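Local coordinates for uncharacterized protein (PDB 4QPV) that is of unknown function but belongs to the DUF1672 family, built on a unique fold with kinked-helix-beta-beta-beta repeats, at residues K151-E159 with T223-N231. Residues are numbered along the deposited sequence; the frame is centred on the assembly and turned at random.
Sequences KYKYTGYTE and TTLFSTKDN
The backbone oxygen of Phe-226 is gripped twice: Thr-155 N donates to Phe-226 O at 3.0 Å, and a water that also hydrogen-bonds Thr-155 OG1 donates to the same oxygen. Phe-226 N answers with a straighter bond, its N-H pointing at Thr-155 O over 2.8 Å. A third bond, Thr-228 N to Lys-153 O at 3.0 Å, comes from above the carbonyl plane, and a second water links Lys-153 O to Ser-227 OG. Thr-155 and Phe-226 thus form the antiparallel hydrogen-bonded pair and Tyr-154 and Ser-227 the non-hydrogen-bonded one, by which the short strand 154-155 joins the end of strand 220-227 in a mixed sheet; strand 259-265 also pairs with 220-227, in parallel. Over one face of the Tyr-154 ring, Leu-225 CD1 makes a CH-pi contact, 3.8 Å from the ring centroid and only 5° off its normal. Tyr-154 CG lies between its own backbone N and carbonyl carbon (chi1 63°), a rotation that lays the ring over the leucine, while its hydroxyl bonds Leu-145 O. Beyond Gly-156, Phe-226 turns its edge to the face of Tyr-157 in a T-shaped stack, planes at 76°, with CZ above the tyrosine ring centre. Thr-224 OG1 meets that ring at its edge, 3.7 Å from Tyr-157 CD2, and Tyr-157 OH reaches Pro-274 O.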
ATOM      1  N   LYS A 151     -20.716  -9.885 -10.505  1.00 28.02           N
ATOM      2  CA  LYS A 151     -20.667 -11.235 -11.056  1.00 28.11           C
ATOM      3  C   LYS A 151     -19.950 -12.210 -10.097  1.00 30.08           C
ATOM      4  O   LYS A 151     -20.458 -13.308  -9.895  1.00 29.48           O
ATOM      5  CB  LYS A 151     -19.967 -11.242 -12.430  1.00 28.92           C
ATOM      6  CG  LYS A 151     -20.054 -12.607 -13.129  1.00 36.26           C
ATOM      7  CD  LYS A 151     -19.254 -12.687 -14.408  1.00 38.28           C
ATOM      8  CE  LYS A 151     -19.485 -14.025 -15.082  1.00 52.29           C
ATOM      9  NZ  LYS A 151     -18.528 -14.247 -16.202  1.00 61.75           N
ATOM     10  N   TYR A 152     -18.785 -11.821  -9.553  1.00 26.35           N
ATOM     11  CA  TYR A 152     -17.990 -12.709  -8.692  1.00 26.31           C
ATOM     12  C   TYR A 152     -18.176 -12.442  -7.201  1.00 28.72           C
ATOM     13  O   TYR A 152     -17.456 -13.014  -6.370  1.00 25.35           O
ATOM     14  CB  TYR A 152     -16.517 -12.689  -9.098  1.00 26.73           C
ATOM     15  CG  TYR A 152     -16.331 -13.287 -10.478  1.00 27.70           C
ATOM     16  CD1 TYR A 152     -16.536 -14.649 -10.706  1.00 29.93           C
ATOM     17  CD2 TYR A 152     -16.009 -12.482 -11.571  1.00 29.07           C
ATOM     18  CE1 TYR A 152     -16.398 -15.199 -11.980  1.00 30.85           C
ATOM     19  CE2 TYR A 152     -15.889 -13.017 -12.856  1.00 30.45           C
ATOM     20  CZ  TYR A 152     -16.075 -14.377 -13.054  1.00 35.05           C
ATOM     21  OH  TYR A 152     -15.940 -14.900 -14.316  1.00 35.41           O
ATOM     22  N   LYS A 153     -19.224 -11.665  -6.868  1.00 25.15           N
ATOM     23  CA  LYS A 153     -19.720 -11.452  -5.519  1.00 24.20           C
ATOM     24  C   LYS A 153     -18.622 -11.042  -4.525  1.00 25.56           C
ATOM     25  O   LYS A 153     -18.321 -11.780  -3.577  1.00 24.57           O
ATOM     26  CB  LYS A 153     -20.430 -12.735  -5.028  1.00 24.63           C
ATOM     27  CG  LYS A 153     -21.630 -13.136  -5.894  1.00 32.20           C
ATOM     28  CD  LYS A 153     -22.225 -14.444  -5.434  1.00 32.94           C
ATOM     29  CE  LYS A 153     -23.463 -14.855  -6.227  1.00 40.39           C
ATOM     30  NZ  LYS A 153     -23.141 -15.194  -7.634  1.00 46.30           N
ATOM     31  N   TYR A 154     -18.023  -9.879  -4.745  1.00 23.73           N
ATOM     32  CA  TYR A 154     -16.998  -9.378  -3.835  1.00 23.17           C
ATOM     33  C   TYR A 154     -17.069  -7.844  -3.742  1.00 27.25           C
ATOM     34  O   TYR A 154     -17.746  -7.176  -4.526  1.00 25.53           O
ATOM     35  CB  TYR A 154     -15.559  -9.842  -4.272  1.00 23.07           C
ATOM     36  CG  TYR A 154     -15.108  -9.314  -5.625  1.00 22.36           C
ATOM     37  CD1 TYR A 154     -14.619  -8.008  -5.767  1.00 23.30           C
ATOM     38  CD2 TYR A 154     -15.125 -10.128  -6.752  1.00 23.07           C
ATOM     39  CE1 TYR A 154     -14.239  -7.508  -7.014  1.00 20.81           C
ATOM     40  CE2 TYR A 154     -14.780  -9.628  -8.011  1.00 23.99           C
ATOM     41  CZ  TYR A 154     -14.311  -8.328  -8.133  1.00 25.68           C
ATOM     42  OH  TYR A 154     -13.973  -7.865  -9.381  1.00 26.49           O
ATOM     43  N   THR A 155     -16.339  -7.308  -2.784  1.00 23.96           N
ATOM     44  CA  THR A 155     -16.047  -5.884  -2.602  1.00 22.52           C
ATOM     45  C   THR A 155     -14.581  -5.812  -2.256  1.00 25.62           C
ATOM     46  O   THR A 155     -13.971  -6.827  -1.901  1.00 25.26           O
ATOM     47  CB  THR A 155     -16.921  -5.236  -1.475  1.00 28.43           C
ATOM     48  OG1 THR A 155     -16.483  -5.733  -0.212  1.00 32.42           O
ATOM     49  CG2 THR A 155     -18.424  -5.456  -1.651  1.00 28.68           C
ATOM     50  N   GLY A 156     -14.029  -4.619  -2.260  1.00 23.95           N
ATOM     51  CA  GLY A 156     -12.679  -4.442  -1.755  1.00 23.27           C
ATOM     52  C   GLY A 156     -12.801  -3.793  -0.389  1.00 26.99           C
ATOM     53  O   GLY A 156     -13.884  -3.763   0.203  1.00 25.41           O
ATOM     54  N   TYR A 157     -11.705  -3.229   0.115  1.00 23.02           N
ATOM     55  CA  TYR A 157     -11.768  -2.378   1.313  1.00 23.63           C
ATOM     56  C   TYR A 157     -12.510  -1.095   0.952  1.00 26.90           C
ATOM     57  O   TYR A 157     -12.613  -0.798  -0.232  1.00 26.07           O
ATOM     58  CB  TYR A 157     -10.334  -1.965   1.661  1.00 23.51           C
ATOM     59  CG  TYR A 157      -9.505  -2.921   2.474  1.00 24.09           C
ATOM     60  CD1 TYR A 157      -9.662  -3.008   3.859  1.00 26.34           C
ATOM     61  CD2 TYR A 157      -8.420  -3.581   1.901  1.00 24.70           C
ATOM     62  CE1 TYR A 157      -8.825  -3.814   4.634  1.00 25.27           C
ATOM     63  CE2 TYR A 157      -7.578  -4.388   2.663  1.00 25.22           C
ATOM     64  CZ  TYR A 157      -7.777  -4.491   4.027  1.00 26.43           C
ATOM     65  OH  TYR A 157      -6.899  -5.240   4.751  1.00 25.55           O
ATOM     66  N   THR A 158     -12.915  -0.276   1.915  1.00 23.72           N
ATOM     67  CA  THR A 158     -13.420   1.059   1.596  1.00 23.65           C
ATOM     68  C   THR A 158     -12.209   1.983   1.369  1.00 25.96           C
ATOM     69  O   THR A 158     -11.094   1.693   1.848  1.00 23.15           O
ATOM     70  CB  THR A 158     -14.302   1.636   2.723  1.00 27.25           C
ATOM     71  OG1 THR A 158     -13.472   1.858   3.888  1.00 25.45           O
ATOM     72  CG2 THR A 158     -15.515   0.754   3.042  1.00 25.80           C
ATOM     73  N   GLU A 159     -12.438   3.113   0.699  1.00 22.96           N
ATOM     74  CA  GLU A 159     -11.378   4.088   0.471  0.50 22.42           C
ATOM     75  C   GLU A 159     -10.862   4.624   1.819  1.00 25.64           C
ATOM     76  O   GLU A 159      -9.649   4.770   1.986  1.00 25.70           O
ATOM     77  CB  GLU A 159     -11.876   5.230  -0.439  0.50 24.53           C
ATOM     78  CG  GLU A 159     -12.126   4.782  -1.870  0.50 36.52           C
ATOM     79  CD  GLU A 159     -12.352   5.899  -2.874  0.50 62.96           C
ATOM     80  OE1 GLU A 159     -11.352   6.513  -3.310  0.50 67.37           O
ATOM     81  OE2 GLU A 159     -13.523   6.137  -3.251  0.50 50.32           O
ATOM     82  N   THR A 223      -4.608  -8.999  -5.123  1.00 23.33           N
ATOM     83  CA  THR A 223      -5.938  -8.457  -4.812  1.00 22.11           C
ATOM     84  C   THR A 223      -6.287  -8.670  -3.319  1.00 25.46           C
ATOM     85  O   THR A 223      -5.718  -9.550  -2.658  1.00 25.75           O
ATOM     86  CB  THR A 223      -7.057  -8.994  -5.735  1.00 28.65           C
ATOM     87  OG1 THR A 223      -7.355 -10.367  -5.416  1.00 28.20           O
ATOM     88  CG2 THR A 223      -6.770  -8.770  -7.241  1.00 30.41           C
ATOM     89  N   THR A 224      -7.216  -7.845  -2.810  1.00 22.86           N
ATOM     90  CA  THR A 224      -7.711  -7.879  -1.421  1.00 22.35           C
ATOM     91  C   THR A 224      -9.221  -7.843  -1.545  1.00 26.58           C
ATOM     92  O   THR A 224      -9.845  -6.787  -1.410  1.00 25.50           O
ATOM     93  CB  THR A 224      -7.138  -6.704  -0.575  1.00 26.78           C
ATOM     94  OG1 THR A 224      -7.537  -5.456  -1.163  1.00 25.72           O
ATOM     95  CG2 THR A 224      -5.602  -6.770  -0.419  1.00 26.67           C
ATOM     96  N   LEU A 225      -9.803  -8.980  -1.931  1.00 22.78           N
ATOM     97  CA  LEU A 225     -11.252  -9.048  -2.149  1.00 22.00           C
ATOM     98  C   LEU A 225     -11.965  -9.723  -0.987  1.00 24.70           C
ATOM     99  O   LEU A 225     -11.462 -10.674  -0.392  1.00 26.44           O
ATOM    100  CB  LEU A 225     -11.577  -9.784  -3.457  1.00 21.57           C
ATOM    101  CG  LEU A 225     -10.816  -9.292  -4.702  1.00 21.73           C
ATOM    102  CD1 LEU A 225     -11.221 -10.110  -5.932  1.00 21.81           C
ATOM    103  CD2 LEU A 225     -11.048  -7.768  -4.946  1.00 21.74           C
ATOM    104  N   PHE A 226     -13.147  -9.215  -0.678  1.00 21.33           N
ATOM    105  CA  PHE A 226     -13.990  -9.726   0.400  1.00 21.92           C
ATOM    106  C   PHE A 226     -15.280 -10.273  -0.207  1.00 26.31           C
ATOM    107  O   PHE A 226     -16.048  -9.527  -0.832  1.00 24.56           O
ATOM    108  CB  PHE A 226     -14.274  -8.600   1.407  1.00 23.41           C
ATOM    109  CG  PHE A 226     -13.033  -8.013   2.042  1.00 24.52           C
ATOM    110  CD1 PHE A 226     -12.320  -6.990   1.406  1.00 23.84           C
ATOM    111  CD2 PHE A 226     -12.579  -8.471   3.279  1.00 26.20           C
ATOM    112  CE1 PHE A 226     -11.181  -6.434   2.005  1.00 24.56           C
ATOM    113  CE2 PHE A 226     -11.484  -7.861   3.912  1.00 27.43           C
ATOM    114  CZ  PHE A 226     -10.791  -6.851   3.266  1.00 24.94           C
ATOM    115  N   SER A 227     -15.524 -11.582  -0.048  1.00 24.38           N
ATOM    116  CA  SER A 227     -16.745 -12.184  -0.563  1.00 23.90           C
ATOM    117  C   SER A 227     -17.995 -11.514   0.042  1.00 28.76           C
ATOM    118  O   SER A 227     -17.975 -11.123   1.210  1.00 28.35           O
ATOM    119  CB  SER A 227     -16.772 -13.673  -0.244  1.00 25.55           C
ATOM    120  OG  SER A 227     -17.970 -14.260  -0.715  1.00 27.82           O
ATOM    121  N   THR A 228     -19.077 -11.414  -0.731  1.00 24.81           N
ATOM    122  CA  THR A 228     -20.351 -10.896  -0.213  1.00 26.67           C
ATOM    123  C   THR A 228     -21.248 -12.073   0.212  1.00 30.82           C
ATOM    124  O   THR A 228     -22.367 -11.846   0.674  1.00 32.46           O
ATOM    125  CB  THR A 228     -21.072  -9.978  -1.225  1.00 30.01           C
ATOM    126  OG1 THR A 228     -21.354 -10.719  -2.403  1.00 29.41           O
ATOM    127  CG2 THR A 228     -20.276  -8.714  -1.563  1.00 30.65           C
ATOM    128  N   LYS A 229     -20.768 -13.322   0.060  1.00 28.99           N
ATOM    129  CA  LYS A 229     -21.509 -14.529   0.481  1.00 29.69           C
ATOM    130  C   LYS A 229     -21.602 -14.601   1.994  1.00 36.96           C
ATOM    131  O   LYS A 229     -20.589 -14.439   2.666  1.00 36.10           O
ATOM    132  CB  LYS A 229     -20.832 -15.829  -0.001  1.00 29.71           C
ATOM    133  CG  LYS A 229     -20.700 -15.981  -1.507  1.00 28.82           C
ATOM    134  CD  LYS A 229     -19.946 -17.264  -1.815  1.00 32.91           C
ATOM    135  CE  LYS A 229     -19.846 -17.533  -3.295  1.00 29.59           C
ATOM    136  NZ  LYS A 229     -19.216 -18.856  -3.556  1.00 30.45           N
ATOM    137  N   ASP A 230     -22.786 -14.935   2.527  1.00 37.82           N
ATOM    138  CA  ASP A 230     -22.935 -15.115   3.976  1.00 39.83           C
ATOM    139  C   ASP A 230     -22.210 -16.398   4.413  1.00 43.22           C
ATOM    140  O   ASP A 230     -21.734 -16.481   5.538  1.00 43.87           O
ATOM    141  CB  ASP A 230     -24.427 -15.188   4.371  1.00 44.08           C
ATOM    142  CG  ASP A 230     -25.303 -14.056   3.855  1.00 62.48           C
ATOM    143  OD1 ASP A 230     -24.887 -12.876   3.970  1.00 63.97           O
ATOM    144  OD2 ASP A 230     -26.417 -14.347   3.360  1.00 70.58           O
ATOM    145  N   ASN A 231     -22.069 -17.360   3.487  1.00 36.76           N
ATOM    146  CA  ASN A 231     -21.502 -18.682   3.747  1.00 35.95           C
ATOM    147  C   ASN A 231     -20.205 -18.954   2.957  1.00 36.60           C
ATOM    148  O   ASN A 231     -19.992 -20.087   2.519  1.00 36.84           O
ATOM    149  CB  ASN A 231     -22.568 -19.733   3.373  1.00 35.81           C
ATOM    150  CG  ASN A 231     -22.971 -19.719   1.900  1.00 54.36           C
ATOM    151  OD1 ASN A 231     -22.700 -18.770   1.143  1.00 42.75           O
ATOM    152  ND2 ASN A 231     -23.599 -20.786   1.449  1.00 48.75           N
TER
HETATM  153  O   HOH W   1     -17.655 -14.428  -3.294  1.00 26.54           O
HETATM  154  O   HOH W   2     -17.837  -7.840   0.960  1.00 33.25           O